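Local coordinates for protein N-acetylgalactosaminyltransferase 7 (Homo sapiens, PDB 6IWR) that combines a family 2 glycosyltransferase domain of the GT-A fold with a ricin-type beta-trefoil lectin domain, at residues Leu53-Pro57 with Glu337-Leu342; Phe115-Ser120 with Gly275-Glu279. All coordinates share one frame; numbering follows the deposited sequence.

In both contacts a segment from the N-terminal part of the chain packs against the GT-A glycosyltransferase domain, but at places far apart: their centres lie about 41 Å from each other and their nearest atoms about 23 Å, so they do not touch. Contact 1 lays the loop 53-57 on the helix that follows strand 332-335 of the central sheet. Contact 2 joins the start of helix 117-122 to the loop after strand 264-274, another strand of that sheet, and is nested in sequence within the span that contact 1 closes. Contact 2 lies near the metal, the side chain of Phe115 being about 7 Å from the manganese ion. Contact 1 is partly buried; contact 2 is buried.

Contact 1. Residues Leu53-Pro57 with Glu337-Leu342; sequences LTFKP and EFFFEL
Phe55 and Glu341 bring the backbones to 6.9 Å, CA to CA, where the irregular loop 53-57 passes segment 337-342 of helix 336-342 of the GT-A glycosyltransferase domain. Phe55 directs its CB at the helix, and its ring forms a T-shaped (edge-to-face) stack with Phe338: CE1 of Phe338 stands over the centre of one Phe55 face, the ring centroids are 5.2 Å apart and the planes meet at 79°. Phe338 has its CG anti to the backbone N (chi1 -176°), which swings the ring from the helix flank toward the loop, and Leu342 CD2 packs on one of its faces. CD1 of the same leucine sits 3.6 Å from Phe55 CZ, while Glu341 CB lies 3.6 Å from Phe55 CD1. The ring of His445 also meets Phe55. Beside this apolar patch the Glu341 carboxylate is held at both oxygens: OE2 accepts the backbone N-H of Lys56 on its syn lone pair (Lys56 N to OE2 2.9 Å, N-H...O angle 162°), and OE1 forms a salt bridge with Arg262. Lys56 then runs fully extended across Glu337, and its NZ meets Glu337 OE2 nearly along the C-O axis, a salt bridge of 2.7 Å.

Contact 2. Residues Phe115-Ser120 with Gly275-Glu279; sequences FNMVAS and GNTYE
Asn116 and Gly275 are joined main chain to main chain: Asn116 N donates to Gly275 O at 3.0 Å, with an N-H...O angle of 161°. Asn116 is the centre of an inverse gamma turn and the N-cap residue of helix 117-122, so this bond fixes the helix start against the loop 275-279. A second polar link uses the other end of the same residue. The hydroxyl of Tyr278 donates to Asn116 O over 2.8 Å, coming from above the carbonyl plane, 58° out of it. Ser120 N gives the same oxygen a helical bond of 3.1 Å, and the buried carbonyl is thus gripped by two donors. Near the turn, Asn274 OD1 accepts from the backbone N of both Asn276 and Thr277, tying the loop to the end of strand 264-274.

Packing is built round the Tyr278 ring. With CG anti to its carbonyl carbon (chi1 -71°), the ring is set against the first helical turn, where Ser120 CA lies over one face and Ala119 CB approaches CE1 obliquely at 3.8 Å. Ser120 CB comes to 3.3 Å from Tyr278 OH, with Phe115 CB a further neighbour of that hydroxyl at 3.7 Å. Ser120 turns its OG to Arg165 and Ser161 instead, linking this turn to helix 160-173.

Gly275 CA approaches the Phe115 ring obliquely, and this ring makes an edge-to-face pair with His243, the last residue of the Asp-X-His motif characteristic of the family. The contact therefore belongs to the surroundings of the manganese site of this GT-A fold.

Contact 1. Residues Leu53-Pro57 with Glu337-Leu342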
loop_
_atom_site.group_PDB
_atom_site.type_symbol
_atom_site.label_atom_id
_atom_site.label_comp_id
_atom_site.label_asym_id
_atom_site.label_seq_id
_atom_site.Cartn_x
_atom_site.Cartn_y
_atom_site.Cartn_z
ATOM N N LEU A 53 40.987 -3.939 29.735
ATOM C CA LEU A 53 40.379 -2.610 29.749
ATOM C C LEU A 53 39.056 -2.629 30.495
ATOM O O LEU A 53 38.215 -3.502 30.275
ATOM C CB LEU A 53 40.126 -2.092 28.337
ATOM C CG LEU A 53 41.264 -1.501 27.495
ATOM C CD1 LEU A 53 40.666 -0.769 26.286
ATOM C CD2 LEU A 53 42.185 -0.578 28.311
ATOM N N THR A 54 38.864 -1.631 31.355
ATOM C CA THR A 54 37.712 -1.551 32.249
ATOM C C THR A 54 37.078 -0.177 32.140
ATOM O O THR A 54 37.757 0.812 31.860
ATOM C CB THR A 54 38.121 -1.787 33.706
ATOM O OG1 THR A 54 39.510 -1.468 33.851
ATOM C CG2 THR A 54 37.859 -3.219 34.111
ATOM N N PHE A 55 35.778 -0.106 32.412
ATOM C CA PHE A 55 35.137 1.198 32.463
ATOM C C PHE A 55 35.446 1.874 33.787
ATOM O O PHE A 55 35.714 1.215 34.794
ATOM C CB PHE A 55 33.630 1.081 32.253
ATOM C CG PHE A 55 33.278 0.452 30.954
ATOM C CD1 PHE A 55 33.691 1.023 29.772
ATOM C CD2 PHE A 55 32.579 -0.725 30.910
ATOM C CE1 PHE A 55 33.402 0.430 28.556
ATOM C CE2 PHE A 55 32.265 -1.315 29.706
ATOM C CZ PHE A 55 32.683 -0.735 28.527
ATOM N N LYS A 56 35.434 3.206 33.770
ATOM C CA LYS A 56 35.808 3.969 34.955
ATOM C C LYS A 56 34.820 3.666 36.083
ATOM O O LYS A 56 33.639 3.430 35.824
ATOM C CB LYS A 56 35.857 5.468 34.623
ATOM C CG LYS A 56 36.971 5.869 33.654
ATOM C CD LYS A 56 36.955 7.338 33.349
ATOM C CE LYS A 56 38.078 7.738 32.405
ATOM N NZ LYS A 56 38.108 9.220 32.031
ATOM N N PRO A 57 35.265 3.611 37.332
ATOM C CA PRO A 57 34.384 3.122 38.409
ATOM C C PRO A 57 33.363 4.167 38.836
ATOM O O PRO A 57 33.522 5.367 38.604
ATOM C CB PRO A 57 35.363 2.829 39.548
ATOM C CG PRO A 57 36.446 3.876 39.316
ATOM C CD PRO A 57 36.633 3.855 37.821
ATOM N N GLU A 337 30.112 10.037 29.709
ATOM C CA GLU A 337 31.412 9.426 29.615
ATOM C C GLU A 337 31.308 7.981 29.180
ATOM O O GLU A 337 32.108 7.507 28.399
ATOM C CB GLU A 337 32.112 9.518 30.958
ATOM C CG GLU A 337 33.391 10.317 30.934
ATOM C CD GLU A 337 34.279 10.017 32.116
ATOM O OE1 GLU A 337 33.774 10.020 33.258
ATOM O OE2 GLU A 337 35.484 9.782 31.901
ATOM N N PHE A 338 30.322 7.280 29.716
ATOM C CA PHE A 338 30.127 5.878 29.414
ATOM C C PHE A 338 29.804 5.621 27.954
ATOM O O PHE A 338 30.364 4.739 27.347
ATOM C CB PHE A 338 29.013 5.335 30.282
ATOM C CG PHE A 338 28.795 3.876 30.133
ATOM C CD1 PHE A 338 29.799 2.988 30.413
ATOM C CD2 PHE A 338 27.586 3.398 29.721
ATOM C CE1 PHE A 338 29.597 1.642 30.276
ATOM C CE2 PHE A 338 27.374 2.054 29.590
ATOM C CZ PHE A 338 28.381 1.178 29.863
ATOM N N PHE A 339 28.916 6.421 27.386
ATOM C CA PHE A 339 28.712 6.428 25.950
ATOM C C PHE A 339 30.035 6.643 25.221
ATOM O O PHE A 339 30.338 5.944 24.249
ATOM C CB PHE A 339 27.702 7.506 25.576
ATOM C CG PHE A 339 27.095 7.302 24.242
ATOM C CD1 PHE A 339 27.111 6.052 23.663
ATOM C CD2 PHE A 339 26.514 8.354 23.560
ATOM C CE1 PHE A 339 26.542 5.852 22.433
ATOM C CE2 PHE A 339 25.944 8.168 22.325
ATOM C CZ PHE A 339 25.954 6.912 21.758
ATOM N N PHE A 340 30.857 7.595 25.679
ATOM C CA PHE A 340 32.154 7.733 25.022
ATOM C C PHE A 340 33.028 6.508 25.265
ATOM O O PHE A 340 33.667 6.010 24.329
ATOM C CB PHE A 340 32.855 9.022 25.439
ATOM C CG PHE A 340 32.357 10.207 24.693
ATOM C CD1 PHE A 340 32.903 10.557 23.464
ATOM C CD2 PHE A 340 31.280 10.930 25.175
ATOM C CE1 PHE A 340 32.404 11.637 22.743
ATOM C CE2 PHE A 340 30.783 11.999 24.470
ATOM C CZ PHE A 340 31.350 12.361 23.248
ATOM N N GLU A 341 32.973 5.919 26.448
ATOM C CA GLU A 341 33.749 4.710 26.683
ATOM C C GLU A 341 33.316 3.604 25.714
ATOM O O GLU A 341 34.135 2.823 25.245
ATOM C CB GLU A 341 33.629 4.262 28.137
ATOM C CG GLU A 341 34.333 5.195 29.106
ATOM C CD GLU A 341 34.181 4.767 30.547
ATOM O OE1 GLU A 341 33.035 4.694 31.028
ATOM O OE2 GLU A 341 35.208 4.507 31.201
ATOM N N LEU A 342 32.017 3.509 25.459
ATOM C CA LEU A 342 31.490 2.680 24.382
ATOM C C LEU A 342 31.978 3.260 23.061
ATOM O O LEU A 342 32.301 2.541 22.127
ATOM C CB LEU A 342 29.967 2.600 24.448
ATOM C CG LEU A 342 29.358 1.517 25.347
ATOM C CD1 LEU A 342 30.361 0.915 26.319
ATOM C CD2 LEU A 342 28.145 2.046 26.091
#

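Contact 2. Residues Phe115-Ser120 with Gly275-Glu279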
loop_
_atom_site.group_PDB
_atom_site.type_symbol
_atom_site.label_atom_id
_atom_site.label_comp_id
_atom_site.label_asym_id
_atom_site.label_seq_id
_atom_site.Cartn_x
_atom_site.Cartn_y
_atom_site.Cartn_z
ATOM N N PHE A 115 3.079 14.475 9.092
ATOM C CA PHE A 115 2.135 14.723 10.166
ATOM C C PHE A 115 1.104 15.742 9.706
ATOM O O PHE A 115 1.331 16.526 8.782
ATOM C CB PHE A 115 2.833 15.236 11.422
ATOM C CG PHE A 115 3.989 14.402 11.841
ATOM C CD1 PHE A 115 3.840 13.033 12.014
ATOM C CD2 PHE A 115 5.235 14.976 12.060
ATOM C CE1 PHE A 115 4.900 12.239 12.417
ATOM C CE2 PHE A 115 6.319 14.179 12.450
ATOM C CZ PHE A 115 6.140 12.808 12.634
ATOM N N ASN A 116 -0.057 15.687 10.340
ATOM C CA ASN A 116 -1.103 16.683 10.161
ATOM C C ASN A 116 -0.612 17.966 10.806
ATOM O O ASN A 116 -0.847 18.206 11.989
ATOM C CB ASN A 116 -2.386 16.193 10.810
ATOM C CG ASN A 116 -3.554 17.077 10.530
ATOM O OD1 ASN A 116 -4.703 16.618 10.577
ATOM N ND2 ASN A 116 -3.289 18.349 10.219
ATOM N N MET A 117 0.072 18.816 10.037
ATOM C CA MET A 117 0.622 20.015 10.658
ATOM C C MET A 117 -0.429 21.097 10.869
ATOM O O MET A 117 -0.242 21.965 11.733
ATOM C CB MET A 117 1.772 20.576 9.844
ATOM C CG MET A 117 3.036 19.758 9.963
ATOM S SD MET A 117 3.793 19.721 11.608
ATOM C CE MET A 117 3.839 21.475 11.968
ATOM N N VAL A 118 -1.526 21.090 10.100
ATOM C CA VAL A 118 -2.554 22.083 10.377
ATOM C C VAL A 118 -3.140 21.836 11.759
ATOM O O VAL A 118 -3.322 22.773 12.547
ATOM C CB VAL A 118 -3.632 22.113 9.273
ATOM C CG1 VAL A 118 -3.142 21.441 8.000
ATOM C CG2 VAL A 118 -4.957 21.524 9.747
ATOM N N ALA A 119 -3.366 20.566 12.107
ATOM C CA ALA A 119 -3.794 20.229 13.460
ATOM C C ALA A 119 -2.730 20.618 14.482
ATOM O O ALA A 119 -3.015 21.375 15.424
ATOM C CB ALA A 119 -4.133 18.746 13.555
ATOM N N SER A 120 -1.485 20.143 14.303
ATOM C CA SER A 120 -0.442 20.476 15.273
ATOM C C SER A 120 -0.326 21.982 15.479
ATOM O O SER A 120 -0.117 22.450 16.610
ATOM C CB SER A 120 0.916 19.927 14.849
ATOM O OG SER A 120 1.913 20.560 15.632
ATOM N N GLY A 275 -0.413 11.065 14.838
ATOM C CA GLY A 275 0.046 12.097 13.910
ATOM C C GLY A 275 -1.066 12.890 13.245
ATOM O O GLY A 275 -0.805 13.907 12.586
ATOM N N ASN A 276 -2.298 12.442 13.389
ATOM C CA ASN A 276 -3.417 13.162 12.826
ATOM C C ASN A 276 -4.184 13.966 13.870
ATOM O O ASN A 276 -4.399 15.163 13.685
ATOM C CB ASN A 276 -4.309 12.143 12.124
ATOM C CG ASN A 276 -5.500 12.767 11.509
ATOM O OD1 ASN A 276 -5.417 13.854 10.917
ATOM N ND2 ASN A 276 -6.642 12.117 11.666
ATOM N N THR A 277 -4.561 13.349 14.992
ATOM C CA THR A 277 -5.408 13.979 15.992
ATOM C C THR A 277 -4.701 14.296 17.307
ATOM O O THR A 277 -5.249 15.047 18.125
ATOM C CB THR A 277 -6.612 13.075 16.269
ATOM O OG1 THR A 277 -6.154 11.722 16.459
ATOM C CG2 THR A 277 -7.579 13.140 15.077
ATOM N N TYR A 278 -3.526 13.717 17.543
ATOM C CA TYR A 278 -2.571 14.087 18.571
ATOM C C TYR A 278 -2.948 13.624 19.962
ATOM O O TYR A 278 -2.331 14.085 20.920
ATOM C CB TYR A 278 -2.318 15.594 18.570
ATOM C CG TYR A 278 -1.528 15.948 17.357
ATOM C CD1 TYR A 278 -2.162 16.182 16.149
ATOM C CD2 TYR A 278 -0.140 15.967 17.388
ATOM C CE1 TYR A 278 -1.453 16.485 15.022
ATOM C CE2 TYR A 278 0.580 16.264 16.255
ATOM C CZ TYR A 278 -0.098 16.514 15.077
ATOM O OH TYR A 278 0.600 16.798 13.950
ATOM N N GLU A 279 -3.920 12.728 20.100
ATOM C CA GLU A 279 -4.145 12.096 21.391
ATOM C C GLU A 279 -3.069 11.046 21.610
ATOM O O GLU A 279 -2.489 10.528 20.655
ATOM C CB GLU A 279 -5.543 11.469 21.467
ATOM C CG GLU A 279 -5.659 10.067 20.894
ATOM C CD GLU A 279 -5.812 10.055 19.374
ATOM O OE1 GLU A 279 -5.459 11.074 18.732
ATOM O OE2 GLU A 279 -6.289 9.033 18.816
#